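Local coordinates for protein leucine aminopeptidase 2 (Saccharomyces cerevisiae, PDB 2XQ0) that removes N-terminal residues from peptides, preferentially di- and tripeptides, as a zinc aminopeptidase of the M1 family, and also shows low epoxide hydrolase activity, at residues S361-P365 and E366-T370; E409-P412 and F413-H416; V552-N556 and A557-F561. All blocks are in the same frame, centred on the assembly; numbering follows the deposited sequence.

Interaction 1 (S361-P365 and E366-T370); sequences SMKDP and ERFST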
loop_
_atom_site.group_PDB
_atom_site.type_symbol
_atom_site.label_atom_id
_atom_site.label_comp_id
_atom_site.label_asym_id
_atom_site.label_seq_id
_atom_site.Cartn_x
_atom_site.Cartn_y
_atom_site.Cartn_z
ATOM N N SER A 361 4.403 16.450 -9.671
ATOM C CA SER A 361 5.279 16.687 -8.534
ATOM C C SER A 361 6.582 15.922 -8.705
ATOM O O SER A 361 7.476 15.978 -7.860
ATOM C CB SER A 361 4.593 16.249 -7.241
ATOM O OG SER A 361 4.840 14.871 -6.988
ATOM N N MET A 362 6.695 15.212 -9.816
ATOM C CA MET A 362 7.812 14.300 -9.995
ATOM C C MET A 362 9.161 14.948 -10.255
ATOM O O MET A 362 9.303 15.898 -11.017
ATOM C CB MET A 362 7.515 13.276 -11.089
ATOM C CG MET A 362 7.037 11.958 -10.531
ATOM S SD MET A 362 7.054 10.682 -11.773
ATOM C CE MET A 362 6.250 9.355 -10.879
ATOM N N LYS A 363 10.133 14.401 -9.550
ATOM C CA LYS A 363 11.555 14.571 -9.775
ATOM C C LYS A 363 11.981 14.430 -11.244
ATOM O O LYS A 363 12.362 15.398 -11.916
ATOM C CB LYS A 363 12.211 13.438 -8.997
ATOM C CG LYS A 363 11.444 12.128 -9.233
ATOM C CD LYS A 363 11.631 11.129 -8.119
ATOM C CE LYS A 363 10.783 9.900 -8.386
ATOM N NZ LYS A 363 9.361 10.285 -8.585
ATOM N N ASP A 364 11.920 13.190 -11.716
ATOM C CA ASP A 364 12.434 12.772 -13.006
ATOM C C ASP A 364 11.288 12.054 -13.699
ATOM O O ASP A 364 11.321 10.831 -13.826
ATOM C CB ASP A 364 13.591 11.793 -12.758
ATOM C CG ASP A 364 14.295 11.354 -14.027
ATOM O OD1 ASP A 364 13.834 11.717 -15.132
ATOM O OD2 ASP A 364 15.323 10.637 -13.909
ATOM N N PRO A 365 10.254 12.806 -14.123
ATOM C CA PRO A 365 9.069 12.168 -14.716
ATOM C C PRO A 365 9.392 11.352 -15.968
ATOM O O PRO A 365 8.748 10.328 -16.190
ATOM C CB PRO A 365 8.150 13.353 -15.049
ATOM C CG PRO A 365 9.068 14.544 -15.116
ATOM C CD PRO A 365 10.136 14.278 -14.103
ATOM N N GLU A 366 10.382 11.772 -16.754
ATOM C CA GLU A 366 10.712 11.054 -17.983
ATOM C C GLU A 366 11.042 9.601 -17.674
ATOM O O GLU A 366 10.753 8.697 -18.469
ATOM C CB GLU A 366 11.889 11.709 -18.697
ATOM C CG GLU A 366 12.328 10.986 -19.963
ATOM C CD GLU A 366 11.729 11.585 -21.229
ATOM O OE1 GLU A 366 10.697 12.286 -21.135
ATOM O OE2 GLU A 366 12.296 11.352 -22.321
ATOM N N ARG A 367 11.670 9.393 -16.520
ATOM C CA ARG A 367 12.043 8.062 -16.079
ATOM C C ARG A 367 10.932 7.413 -15.258
ATOM O O ARG A 367 10.495 6.303 -15.546
ATOM C CB ARG A 367 13.323 8.107 -15.240
ATOM C CG ARG A 367 13.613 6.779 -14.588
ATOM C CD ARG A 367 14.972 6.681 -13.930
ATOM N NE ARG A 367 15.222 5.281 -13.602
ATOM C CZ ARG A 367 16.202 4.839 -12.829
ATOM N NH1 ARG A 367 16.313 3.535 -12.608
ATOM N NH2 ARG A 367 17.063 5.692 -12.281
ATOM N N PHE A 368 10.489 8.097 -14.211
ATOM C CA PHE A 368 9.665 7.428 -13.216
ATOM C C PHE A 368 8.165 7.410 -13.515
ATOM O O PHE A 368 7.401 6.853 -12.737
ATOM C CB PHE A 368 9.929 7.984 -11.816
ATOM C CG PHE A 368 11.308 7.669 -11.285
ATOM C CD1 PHE A 368 12.226 8.682 -11.059
ATOM C CD2 PHE A 368 11.680 6.362 -11.017
ATOM C CE1 PHE A 368 13.495 8.395 -10.567
ATOM C CE2 PHE A 368 12.951 6.067 -10.530
ATOM C CZ PHE A 368 13.850 7.083 -10.306
ATOM N N SER A 369 7.738 7.987 -14.635
ATOM C CA SER A 369 6.312 7.966 -14.954
ATOM C C SER A 369 5.946 6.947 -16.026
ATOM O O SER A 369 4.810 6.897 -16.473
ATOM C CB SER A 369 5.809 9.358 -15.340
ATOM O OG SER A 369 6.224 9.716 -16.642
ATOM N N THR A 370 6.911 6.140 -16.450
ATOM C CA THR A 370 6.616 5.062 -17.385
ATOM C C THR A 370 5.980 3.932 -16.600
ATOM O O THR A 370 6.347 3.693 -15.446
ATOM C CB THR A 370 7.886 4.559 -18.106
ATOM O OG1 THR A 370 8.824 4.042 -17.146
ATOM C CG2 THR A 370 8.542 5.709 -18.881
HETATM O O HOH W 1 12.333 13.786 -16.518
HETATM O O HOH W 2 17.244 8.535 -12.391
#
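D364 and F368 frame a short helix whose N-cap is D364 and whose last helical residue is F368. With CG of D364 anti to the backbone N (chi1 -176°), the carboxylate is carried to the helix start, beside R367 N. CB itself rests against the ring of F368, 3.8 Å from its CD1, while CG lies over CB of R367. At the tip the two oxygens part company. OD1 accepts the weak capping bond from R367 N at 3.5 Å, and it is backed by a water that donates to OD1 and accepts from E366 N. OD2 lies against R367 CB and, through a second water, reaches R367 NH2, so carboxylate and guanidinium are coupled through solvent; R367 NH1 itself is bonded to N374 and T379. The backbone of D364 adds a straighter bond, F368 N to D364 O at 2.9 Å and 174°.

The K363 and F368 side chains cross at about a right angle, K363 CE coming within 3.3 Å of F368 CD1. M362, its side chain about 10 Å from that of the proton donor Y390, sets SD 3.9 Å from F368 CB. Where the chain leaves the helix, P365 O is gripped twice, by S369 N and by S369 OG, from opposite faces of its carbonyl plane, OG lying 2.6 Å away.

Interaction 2 (E409-P412 and F413-H416); sequences EFDP and FIRH
R415 N donates to D411 O at 3.1 Å in a nearly straight bond (168°), one of three successive i to i+4 bonds that carry helix 407-420 past P412. Before it I414 N donates to F410 O, also at 3.1 Å, and after it H416 N donates to P412 O. The helix is kinked at P412, whose ring nitrogen has no hydrogen to give to the turn before.

The charged side chains of D411 and R415 stand near one another without forming a salt bridge. D411 OD2 is 4.1 Å from R415 NH1 but well out of the guanidinium plane, so no N-H points at it; D411 CB instead covers one face of the guanidinium, offset toward its rim. Each group has its firmer partner outside: D411 OD1 forms a salt bridge with R333, and R415 NE donates to the carbonyl of I253. An alanine in place of R415 is likely to leave that carbonyl without its donor and to uncover the flank of D411.

Farther round the helix the contact becomes apolar. I414 swings CG1 anti to its carbonyl carbon (chi1 -67°), which brings CD1 to 3.7 Å from F410 CD2 and alongside the D411 carboxylate. The F410 and F413 side chains run the same way, their rings oblique with planes at 31° and F410 CE1 3.7 Å from F413 CD2. W326 of helix 321-339 packs on F410 and I414, while helix 428-438 meets F413. Charge attraction between D411 and R415 would therefore be only an auxiliary term, each side chain being committed chiefly to tying this helix to another part of the domain.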
loop_
_atom_site.group_PDB
_atom_site.type_symbol
_atom_site.label_atom_id
_atom_site.label_comp_id
_atom_site.label_asym_id
_atom_site.label_seq_id
_atom_site.Cartn_x
_atom_site.Cartn_y
_atom_site.Cartn_z
ATOM N N GLU A 409 -17.261 -9.380 -21.372
ATOM C CA GLU A 409 -16.272 -9.961 -22.284
ATOM C C GLU A 409 -14.897 -10.131 -21.632
ATOM O O GLU A 409 -14.101 -10.995 -22.022
ATOM C CB GLU A 409 -16.119 -9.067 -23.520
ATOM C CG GLU A 409 -17.351 -9.009 -24.401
ATOM C CD GLU A 409 -17.643 -10.340 -25.073
ATOM O OE1 GLU A 409 -18.772 -10.847 -24.914
ATOM O OE2 GLU A 409 -16.742 -10.885 -25.750
ATOM N N PHE A 410 -14.616 -9.297 -20.641
ATOM C CA PHE A 410 -13.285 -9.229 -20.047
ATOM C C PHE A 410 -13.166 -10.189 -18.867
ATOM O O PHE A 410 -12.105 -10.750 -18.608
ATOM C CB PHE A 410 -13.019 -7.782 -19.610
ATOM C CG PHE A 410 -11.579 -7.472 -19.312
ATOM C CD1 PHE A 410 -10.576 -7.751 -20.238
ATOM C CD2 PHE A 410 -11.224 -6.862 -18.116
ATOM C CE1 PHE A 410 -9.252 -7.445 -19.960
ATOM C CE2 PHE A 410 -9.905 -6.566 -17.842
ATOM C CZ PHE A 410 -8.919 -6.858 -18.769
ATOM N N ASP A 411 -14.264 -10.383 -18.150
ATOM C CA ASP A 411 -14.227 -11.201 -16.945
ATOM C C ASP A 411 -13.733 -12.635 -17.180
ATOM O O ASP A 411 -13.054 -13.202 -16.315
ATOM C CB ASP A 411 -15.572 -11.174 -16.213
ATOM C CG ASP A 411 -15.808 -9.855 -15.472
ATOM O OD1 ASP A 411 -15.015 -8.909 -15.685
ATOM O OD2 ASP A 411 -16.776 -9.764 -14.677
ATOM N N PRO A 412 -14.056 -13.225 -18.342
ATOM C CA PRO A 412 -13.494 -14.551 -18.637
ATOM C C PRO A 412 -11.970 -14.524 -18.714
ATOM O O PRO A 412 -11.314 -15.459 -18.248
ATOM C CB PRO A 412 -14.080 -14.878 -20.009
ATOM C CG PRO A 412 -15.381 -14.145 -20.024
ATOM C CD PRO A 412 -15.114 -12.857 -19.301
ATOM N N PHE A 413 -11.411 -13.469 -19.296
ATOM C CA PHE A 413 -9.955 -13.314 -19.304
ATOM C C PHE A 413 -9.386 -13.187 -17.881
ATOM O O PHE A 413 -8.387 -13.814 -17.537
ATOM C CB PHE A 413 -9.516 -12.104 -20.124
ATOM C CG PHE A 413 -8.048 -11.784 -19.970
ATOM C CD1 PHE A 413 -7.085 -12.594 -20.558
ATOM C CD2 PHE A 413 -7.631 -10.697 -19.204
ATOM C CE1 PHE A 413 -5.724 -12.319 -20.401
ATOM C CE2 PHE A 413 -6.281 -10.413 -19.045
ATOM C CZ PHE A 413 -5.323 -11.231 -19.658
ATOM N N ILE A 414 -10.015 -12.351 -17.067
ATOM C CA ILE A 414 -9.579 -12.145 -15.689
ATOM C C ILE A 414 -9.470 -13.481 -14.939
ATOM O O ILE A 414 -8.467 -13.770 -14.283
ATOM C CB ILE A 414 -10.557 -11.208 -14.974
ATOM C CG1 ILE A 414 -10.475 -9.809 -15.587
ATOM C CG2 ILE A 414 -10.298 -11.167 -13.480
ATOM C CD1 ILE A 414 -11.431 -8.824 -14.927
ATOM N N ARG A 415 -10.504 -14.303 -15.050
ATOM C CA ARG A 415 -10.477 -15.613 -14.419
ATOM C C ARG A 415 -9.368 -16.490 -14.994
ATOM O O ARG A 415 -8.728 -17.241 -14.263
ATOM C CB ARG A 415 -11.818 -16.317 -14.600
ATOM C CG ARG A 415 -12.875 -15.817 -13.641
ATOM C CD ARG A 415 -14.254 -15.913 -14.252
ATOM N NE ARG A 415 -15.145 -14.952 -13.619
ATOM C CZ ARG A 415 -16.316 -14.584 -14.114
ATOM N NH1 ARG A 415 -17.057 -13.700 -13.459
ATOM N NH2 ARG A 415 -16.741 -15.104 -15.259
ATOM N N HIS A 416 -9.160 -16.410 -16.306
ATOM C CA HIS A 416 -8.170 -17.258 -16.962
ATOM C C HIS A 416 -6.786 -16.866 -16.475
ATOM O O HIS A 416 -5.976 -17.721 -16.090
ATOM C CB HIS A 416 -8.255 -17.087 -18.480
ATOM C CG HIS A 416 -7.234 -17.877 -19.230
ATOM N ND1 HIS A 416 -6.073 -17.321 -19.717
ATOM C CD2 HIS A 416 -7.195 -19.187 -19.568
ATOM C CE1 HIS A 416 -5.363 -18.252 -20.330
ATOM N NE2 HIS A 416 -6.021 -19.393 -20.251
#

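Interaction 3 (V552-N556 and A557-F561); sequences VKSQN and AEVVF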
loop_
_atom_site.group_PDB
_atom_site.type_symbol
_atom_site.label_atom_id
_atom_site.label_comp_id
_atom_site.label_asym_id
_atom_site.label_seq_id
_atom_site.Cartn_x
_atom_site.Cartn_y
_atom_site.Cartn_z
ATOM N N VAL A 552 -16.355 20.205 10.027
ATOM C CA VAL A 552 -15.597 20.573 11.217
ATOM C C VAL A 552 -15.695 19.528 12.331
ATOM O O VAL A 552 -14.745 19.319 13.078
ATOM C CB VAL A 552 -16.054 21.947 11.757
ATOM C CG1 VAL A 552 -15.193 22.378 12.955
ATOM C CG2 VAL A 552 -16.021 22.982 10.644
ATOM N N LYS A 553 -16.846 18.869 12.432
ATOM C CA LYS A 553 -17.097 17.913 13.507
ATOM C C LYS A 553 -16.897 16.459 13.070
ATOM O O LYS A 553 -17.098 15.531 13.857
ATOM C CB LYS A 553 -18.508 18.117 14.066
ATOM C CG LYS A 553 -18.665 19.412 14.860
ATOM C CD LYS A 553 -20.128 19.758 15.095
ATOM C CE LYS A 553 -20.284 20.786 16.213
ATOM N NZ LYS A 553 -19.467 22.016 15.999
ATOM N N SER A 554 -16.492 16.273 11.816
ATOM C CA SER A 554 -16.270 14.939 11.249
ATOM C C SER A 554 -15.228 14.123 12.001
ATOM O O SER A 554 -14.173 14.644 12.370
ATOM C CB SER A 554 -15.844 15.057 9.781
ATOM O OG SER A 554 -15.531 13.786 9.231
ATOM N N GLN A 555 -15.516 12.839 12.214
ATOM C CA GLN A 555 -14.539 11.927 12.798
ATOM C C GLN A 555 -13.769 11.151 11.725
ATOM O O GLN A 555 -13.085 10.177 12.033
ATOM C CB GLN A 555 -15.222 10.942 13.741
ATOM C CG GLN A 555 -16.254 11.568 14.643
ATOM C CD GLN A 555 -16.547 10.704 15.841
ATOM O OE1 GLN A 555 -17.705 10.417 16.148
ATOM N NE2 GLN A 555 -15.494 10.269 16.526
ATOM N N ASN A 556 -13.900 11.580 10.472
ATOM C CA ASN A 556 -13.182 10.970 9.349
ATOM C C ASN A 556 -11.868 11.688 9.116
ATOM O O ASN A 556 -11.857 12.839 8.720
ATOM C CB ASN A 556 -14.041 11.009 8.083
ATOM C CG ASN A 556 -13.421 10.231 6.913
ATOM O OD1 ASN A 556 -12.212 10.252 6.700
ATOM N ND2 ASN A 556 -14.263 9.546 6.155
ATOM N N ALA A 557 -10.756 11.005 9.364
ATOM C CA ALA A 557 -9.432 11.610 9.248
ATOM C C ALA A 557 -9.168 12.179 7.864
ATOM O O ALA A 557 -8.357 13.091 7.705
ATOM C CB ALA A 557 -8.351 10.591 9.604
ATOM N N GLU A 558 -9.830 11.617 6.859
ATOM C CA GLU A 558 -9.667 12.086 5.482
ATOM C C GLU A 558 -10.272 13.467 5.291
ATOM O O GLU A 558 -9.695 14.318 4.615
ATOM C CB GLU A 558 -10.339 11.128 4.493
ATOM C CG GLU A 558 -9.670 9.786 4.358
ATOM C CD GLU A 558 -8.570 9.803 3.326
ATOM O OE1 GLU A 558 -8.353 10.872 2.716
ATOM O OE2 GLU A 558 -7.934 8.749 3.117
ATOM N N VAL A 559 -11.463 13.667 5.851
ATOM C CA VAL A 559 -12.140 14.951 5.763
ATOM C C VAL A 559 -11.490 15.948 6.716
ATOM O O VAL A 559 -11.274 17.107 6.371
ATOM C CB VAL A 559 -13.622 14.848 6.141
ATOM C CG1 VAL A 559 -14.210 16.254 6.280
ATOM C CG2 VAL A 559 -14.402 14.014 5.103
ATOM N N VAL A 560 -11.197 15.489 7.926
ATOM C CA VAL A 560 -10.530 16.330 8.907
ATOM C C VAL A 560 -9.235 16.898 8.331
ATOM O O VAL A 560 -8.936 18.076 8.520
ATOM C CB VAL A 560 -10.249 15.560 10.212
ATOM C CG1 VAL A 560 -9.223 16.297 11.057
ATOM C CG2 VAL A 560 -11.550 15.338 10.983
ATOM N N PHE A 561 -8.487 16.074 7.603
ATOM C CA PHE A 561 -7.232 16.529 7.016
ATOM C C PHE A 561 -7.474 17.637 6.019
ATOM O O PHE A 561 -6.786 18.651 6.044
ATOM C CB PHE A 561 -6.477 15.402 6.319
ATOM C CG PHE A 561 -5.301 15.887 5.517
ATOM C CD1 PHE A 561 -4.061 16.045 6.114
ATOM C CD2 PHE A 561 -5.442 16.220 4.180
ATOM C CE1 PHE A 561 -2.976 16.511 5.389
ATOM C CE2 PHE A 561 -4.365 16.684 3.446
ATOM C CZ PHE A 561 -3.124 16.829 4.054
#
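The helix start at N556 lies near the inhibitor pocket of the enzyme, with the E558 side chain about 8 Å from bound bestatin. N556 OD1 accepts from E558 N at 2.7 Å, the donor tilted only 15° from the amide plane. N556 turns its amide away from its own backbone nitrogen (chi1 -173°), which lays OD1 over the first turn, where it also rests against CB of E558. Its other end, ND2, donates to N295 OD1, so both ends of the amide are held and its rotation is probably fixed.

This is an N-cap, the side chain satisfying an amide that has no carbonyl of a preceding turn to bond to. The backbone of the same residue begins the regular pattern of helix 557-569: V560 N donates to N556 O at 2.8 Å, almost straight at 176°, and V559 N adds a weak bond to the same oxygen.

Just before the cap, S554 forms an ST turn. Its OG accepts from N556 N at 3.0 Å, which steadies the backbone of the capping residue from behind. That oxygen also faces the flank of V559, 3.8 Å from its CB, with S554 CB beside V559 CG1, and on the next residue V560 turns its CG2 toward the S554 carbonyl.

V559 packs on helix 508-519 and V560 on W582 of helix 576-582. The carboxylate of E558 leads away from the cap, and OE2 forms a salt bridge with K590 NZ.

Going along the chain from the N terminus, interactions 1, 2 and 3 follow in series, and none encloses or crosses another. Interactions 1 and 3 form helix starts after short loops, whereas interaction 2 is one continuous piece of helix and closes no loop. Interaction 1 shapes the passage from helix 341-360 into helix 365-368. Interaction 2 lies within helix 407-420, beside helices 321-339 and 428-438; both belong to the peptidase M1 domain, their nearest atoms about 19 Å apart. Interaction 3 starts helix 557-569 in the leukotriene A4 hydrolase C-terminal region. It comes within about 14 Å of interaction 1, nearest atoms, against about 25 Å from interaction 2.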